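Local coordinates for nascent polypeptide-associated complex protein (Methanothermobacter marburgensis, PDB 1TR8), which probably contacts nascent chains emerging from the ribosome, as a homodimeric, RNA-binding member of the NAC-alpha family, at residues Asp10-Ile22 against Ile29-Phe41. Numbering follows the deposited sequence.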
# COMPACT_ATOMS: atom_id res chain seq x y z
N ASP A 10 12.05 -23.98 -11.00
CA ASP A 10 10.77 -24.20 -11.75
C ASP A 10 10.09 -22.84 -12.04
O ASP A 10 8.92 -22.63 -11.71
CB ASP A 10 9.80 -25.14 -10.99
CG ASP A 10 10.50 -26.01 -9.92
OD1 ASP A 10 11.54 -26.64 -10.23
OD2 ASP A 10 10.08 -26.11 -8.75
N MSE A 11 10.84 -21.95 -12.69
CA MSE A 11 10.49 -20.53 -12.78
C MSE A 11 9.81 -20.15 -14.09
O MSE A 11 10.15 -20.65 -15.17
CB MSE A 11 11.73 -19.64 -12.58
CG MSE A 11 12.57 -19.94 -11.33
SE MSE A 11 12.44 -18.60 -9.90
CE MSE A 11 13.75 -17.42 -10.47
N LYS A 12 8.85 -19.25 -13.97
CA LYS A 12 8.10 -18.67 -15.07
C LYS A 12 8.44 -17.18 -15.13
O LYS A 12 8.79 -16.58 -14.12
CB LYS A 12 6.62 -18.89 -14.76
CG LYS A 12 5.67 -18.45 -15.85
CD LYS A 12 5.30 -19.59 -16.81
CE LYS A 12 4.16 -19.19 -17.75
NZ LYS A 12 2.98 -18.65 -17.01
N ASP A 13 8.40 -16.58 -16.31
CA ASP A 13 8.59 -15.13 -16.45
C ASP A 13 7.28 -14.41 -16.17
O ASP A 13 6.20 -14.93 -16.45
CB ASP A 13 9.07 -14.75 -17.84
CG ASP A 13 10.49 -15.20 -18.11
OD1 ASP A 13 11.38 -14.96 -17.26
OD2 ASP A 13 10.83 -15.76 -19.18
N LEU A 14 7.39 -13.23 -15.56
CA LEU A 14 6.23 -12.38 -15.26
C LEU A 14 6.41 -11.10 -16.04
O LEU A 14 7.38 -10.38 -15.84
CB LEU A 14 6.12 -12.09 -13.76
CG LEU A 14 4.84 -11.43 -13.27
CD1 LEU A 14 3.68 -12.40 -13.44
CD2 LEU A 14 4.92 -10.98 -11.80
N ARG A 15 5.52 -10.89 -17.00
CA ARG A 15 5.69 -9.86 -18.03
C ARG A 15 4.86 -8.61 -17.73
O ARG A 15 3.80 -8.68 -17.10
CB ARG A 15 5.31 -10.47 -19.39
CG ARG A 15 5.76 -9.67 -20.57
CD ARG A 15 5.55 -10.38 -21.89
NE ARG A 15 5.52 -9.46 -23.02
CZ ARG A 15 4.41 -8.96 -23.56
NH1 ARG A 15 3.23 -9.26 -23.05
NH2 ARG A 15 4.49 -8.16 -24.63
N GLY A 16 5.38 -7.45 -18.12
CA GLY A 16 4.66 -6.17 -17.99
C GLY A 16 4.66 -5.58 -16.59
O GLY A 16 3.70 -4.92 -16.20
N VAL A 17 5.72 -5.81 -15.83
CA VAL A 17 5.78 -5.26 -14.50
C VAL A 17 6.33 -3.85 -14.60
O VAL A 17 7.41 -3.64 -15.15
CB VAL A 17 6.61 -6.12 -13.52
CG1 VAL A 17 6.70 -5.41 -12.15
CG2 VAL A 17 5.97 -7.51 -13.35
N GLU A 18 5.56 -2.89 -14.11
CA GLU A 18 5.93 -1.49 -14.18
C GLU A 18 6.76 -1.05 -12.99
O GLU A 18 7.62 -0.20 -13.13
CB GLU A 18 4.70 -0.59 -14.34
CG GLU A 18 4.00 -0.83 -15.66
CD GLU A 18 2.80 0.07 -15.88
OE1 GLU A 18 2.38 0.78 -14.94
OE2 GLU A 18 2.30 0.09 -17.02
N GLU A 19 6.55 -1.69 -11.84
CA GLU A 19 7.21 -1.28 -10.62
C GLU A 19 7.02 -2.35 -9.57
O GLU A 19 5.97 -3.02 -9.53
CB GLU A 19 6.58 0.04 -10.19
CG GLU A 19 7.16 0.77 -8.99
CD GLU A 19 6.42 2.10 -8.77
OE1 GLU A 19 6.05 2.75 -9.77
OE2 GLU A 19 6.23 2.53 -7.62
N VAL A 20 8.03 -2.49 -8.72
CA VAL A 20 7.93 -3.28 -7.51
C VAL A 20 8.30 -2.33 -6.39
O VAL A 20 9.24 -1.54 -6.52
CB VAL A 20 8.91 -4.45 -7.52
CG1 VAL A 20 9.01 -5.11 -6.14
CG2 VAL A 20 8.48 -5.43 -8.60
N VAL A 21 7.47 -2.35 -5.34
CA VAL A 21 7.73 -1.57 -4.15
C VAL A 21 7.83 -2.53 -2.97
O VAL A 21 6.90 -3.30 -2.72
CB VAL A 21 6.59 -0.58 -3.85
CG1 VAL A 21 6.92 0.18 -2.57
CG2 VAL A 21 6.35 0.37 -5.04
N ILE A 22 8.91 -2.39 -2.21
CA ILE A 22 9.13 -3.13 -0.98
C ILE A 22 9.00 -2.19 0.21
O ILE A 22 9.81 -1.28 0.37
CB ILE A 22 10.50 -3.79 -0.99
CG1 ILE A 22 10.68 -4.57 -2.29
CG2 ILE A 22 10.60 -4.70 0.18
CD1 ILE A 22 12.07 -5.09 -2.47
N ILE A 29 11.51 0.59 -0.86
CA ILE A 29 12.49 0.40 -1.90
C ILE A 29 11.68 0.25 -3.17
O ILE A 29 10.77 -0.55 -3.22
CB ILE A 29 13.35 -0.87 -1.64
CG1 ILE A 29 14.08 -0.75 -0.31
CG2 ILE A 29 14.36 -1.07 -2.79
CD1 ILE A 29 14.81 -2.00 0.12
N ILE A 30 11.99 1.05 -4.18
CA ILE A 30 11.24 1.05 -5.42
C ILE A 30 12.16 0.63 -6.56
O ILE A 30 13.24 1.20 -6.74
CB ILE A 30 10.67 2.49 -5.69
CG1 ILE A 30 9.72 2.92 -4.57
CG2 ILE A 30 9.95 2.57 -7.03
CD1 ILE A 30 10.35 3.92 -3.67
N ILE A 31 11.73 -0.39 -7.31
CA ILE A 31 12.42 -0.82 -8.52
C ILE A 31 11.55 -0.59 -9.75
O ILE A 31 10.51 -1.23 -9.91
CB ILE A 31 12.79 -2.31 -8.42
CG1 ILE A 31 13.47 -2.58 -7.08
CG2 ILE A 31 13.72 -2.67 -9.57
CD1 ILE A 31 13.87 -4.01 -6.88
N LYS A 32 12.03 0.24 -10.65
CA LYS A 32 11.29 0.56 -11.87
C LYS A 32 11.58 -0.40 -13.02
O LYS A 32 12.71 -0.82 -13.23
CB LYS A 32 11.56 2.01 -12.31
CG LYS A 32 10.77 3.02 -11.48
CD LYS A 32 11.61 4.21 -11.03
CE LYS A 32 11.22 4.66 -9.61
NZ LYS A 32 11.96 5.87 -9.11
N ASN A 33 10.53 -0.82 -13.72
CA ASN A 33 10.65 -1.72 -14.84
C ASN A 33 11.64 -2.84 -14.56
O ASN A 33 12.61 -3.06 -15.29
CB ASN A 33 11.04 -0.93 -16.10
CG ASN A 33 9.93 0.02 -16.55
OD1 ASN A 33 10.13 1.23 -16.66
ND2 ASN A 33 8.74 -0.54 -16.78
N PRO A 34 11.39 -3.57 -13.48
CA PRO A 34 12.21 -4.71 -13.14
C PRO A 34 11.96 -5.90 -14.03
O PRO A 34 10.93 -5.97 -14.71
CB PRO A 34 11.74 -5.02 -11.72
CG PRO A 34 10.36 -4.56 -11.68
CD PRO A 34 10.31 -3.34 -12.50
N LYS A 35 12.90 -6.83 -14.02
CA LYS A 35 12.67 -8.17 -14.53
C LYS A 35 12.21 -9.05 -13.37
O LYS A 35 12.77 -9.01 -12.27
CB LYS A 35 13.96 -8.71 -15.15
CG LYS A 35 13.83 -10.17 -15.53
CD LYS A 35 14.53 -10.51 -16.85
CE LYS A 35 13.97 -11.83 -17.36
NZ LYS A 35 12.74 -12.21 -16.56
N VAL A 36 11.15 -9.82 -13.59
CA VAL A 36 10.54 -10.59 -12.52
C VAL A 36 10.25 -12.03 -12.95
O VAL A 36 9.66 -12.28 -13.99
CB VAL A 36 9.22 -9.96 -12.02
CG1 VAL A 36 8.63 -10.79 -10.89
CG2 VAL A 36 9.42 -8.52 -11.58
N ASN A 37 10.71 -12.97 -12.12
CA ASN A 37 10.43 -14.39 -12.24
C ASN A 37 9.60 -14.86 -11.05
O ASN A 37 9.70 -14.32 -9.95
CB ASN A 37 11.74 -15.17 -12.26
CG ASN A 37 12.46 -15.03 -13.58
OD1 ASN A 37 11.90 -14.51 -14.55
ND2 ASN A 37 13.71 -15.48 -13.63
N VAL A 38 8.80 -15.89 -11.27
CA VAL A 38 7.96 -16.44 -10.22
C VAL A 38 7.98 -17.98 -10.21
O VAL A 38 8.14 -18.63 -11.23
CB VAL A 38 6.51 -15.91 -10.33
CG1 VAL A 38 5.87 -16.36 -11.60
CG2 VAL A 38 5.66 -16.35 -9.12
N MSE A 39 7.83 -18.54 -9.01
CA MSE A 39 7.65 -19.98 -8.83
C MSE A 39 6.79 -20.22 -7.60
O MSE A 39 6.75 -19.38 -6.70
CB MSE A 39 8.98 -20.71 -8.68
CG MSE A 39 9.88 -20.21 -7.58
SE MSE A 39 10.88 -21.72 -6.88
CE MSE A 39 9.67 -22.08 -5.46
N GLU A 40 6.10 -21.34 -7.57
CA GLU A 40 5.31 -21.72 -6.41
C GLU A 40 5.88 -23.02 -5.85
O GLU A 40 6.23 -23.93 -6.59
CB GLU A 40 3.83 -21.88 -6.77
CG GLU A 40 2.85 -21.91 -5.60
CD GLU A 40 1.53 -21.23 -5.94
OE1 GLU A 40 1.45 -20.64 -7.04
OE2 GLU A 40 0.59 -21.23 -5.13
N PHE A 41 6.05 -23.06 -4.54
CA PHE A 41 6.58 -24.24 -3.87
C PHE A 41 5.97 -24.38 -2.49
O PHE A 41 6.07 -23.47 -1.67
CB PHE A 41 8.10 -24.15 -3.77
CG PHE A 41 8.73 -25.28 -3.00
CD1 PHE A 41 8.69 -26.58 -3.49
CD2 PHE A 41 9.38 -25.04 -1.80
CE1 PHE A 41 9.29 -27.62 -2.79
CE2 PHE A 41 9.97 -26.08 -1.08
CZ PHE A 41 9.92 -27.37 -1.58
O HOH W 1 9.99 -9.91 -16.05
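Lys35 reaches diagonally across to Asp13 in a salt bridge, NZ meeting OD1 at 3.1 Å from above the carboxylate plane. The Asp13 and Asn37 side chains lie alongside each other on this face, their carboxylate and amide planes 42° apart. One rung along, Lys12 N to Val38 O and Val38 N to Lys12 O are both 2.9 Å hydrogen bonds, while a water links Leu14 O to Val36 N. Beyond the turn at Asn33, whose N meets Glu18 O from above the carbonyl plane, a second antiparallel ladder, in the other sheet, is held by paired bonds between Val20 and Ile31 and between Ile22 and Ile29. The methyl CE of Met11, modelled as selenomethionine, ends 3.5 Å from Asn37 CB, its chain crossing Asn37 at about a right angle. Cutting Asn37 back to alanine would probably leave Lys35 as the Asp13 carboxylate's remaining partner across the contact, and CE with CB but no amide. On the opposite face Val36 is shared: CG1, anti to the backbone N (chi1 -179°), lies 3.8 Å from Leu14 CD2, and CG2 turns to Val17 CG2 at 4.0 Å. Pro34 CG rests against both Val20 CG2 (3.7 Å) and Val17 CG1, which also touch each other. Residues 19-22 pair with a strand of the second subunit. The contact thus joins two NAC-domain sheets, charged and polar side chains on one face of the first ladder, mainly aliphatic ones on the other, the latter continuing under Tyr47 of the second subunit at Ile22, Ile29 and Ile31.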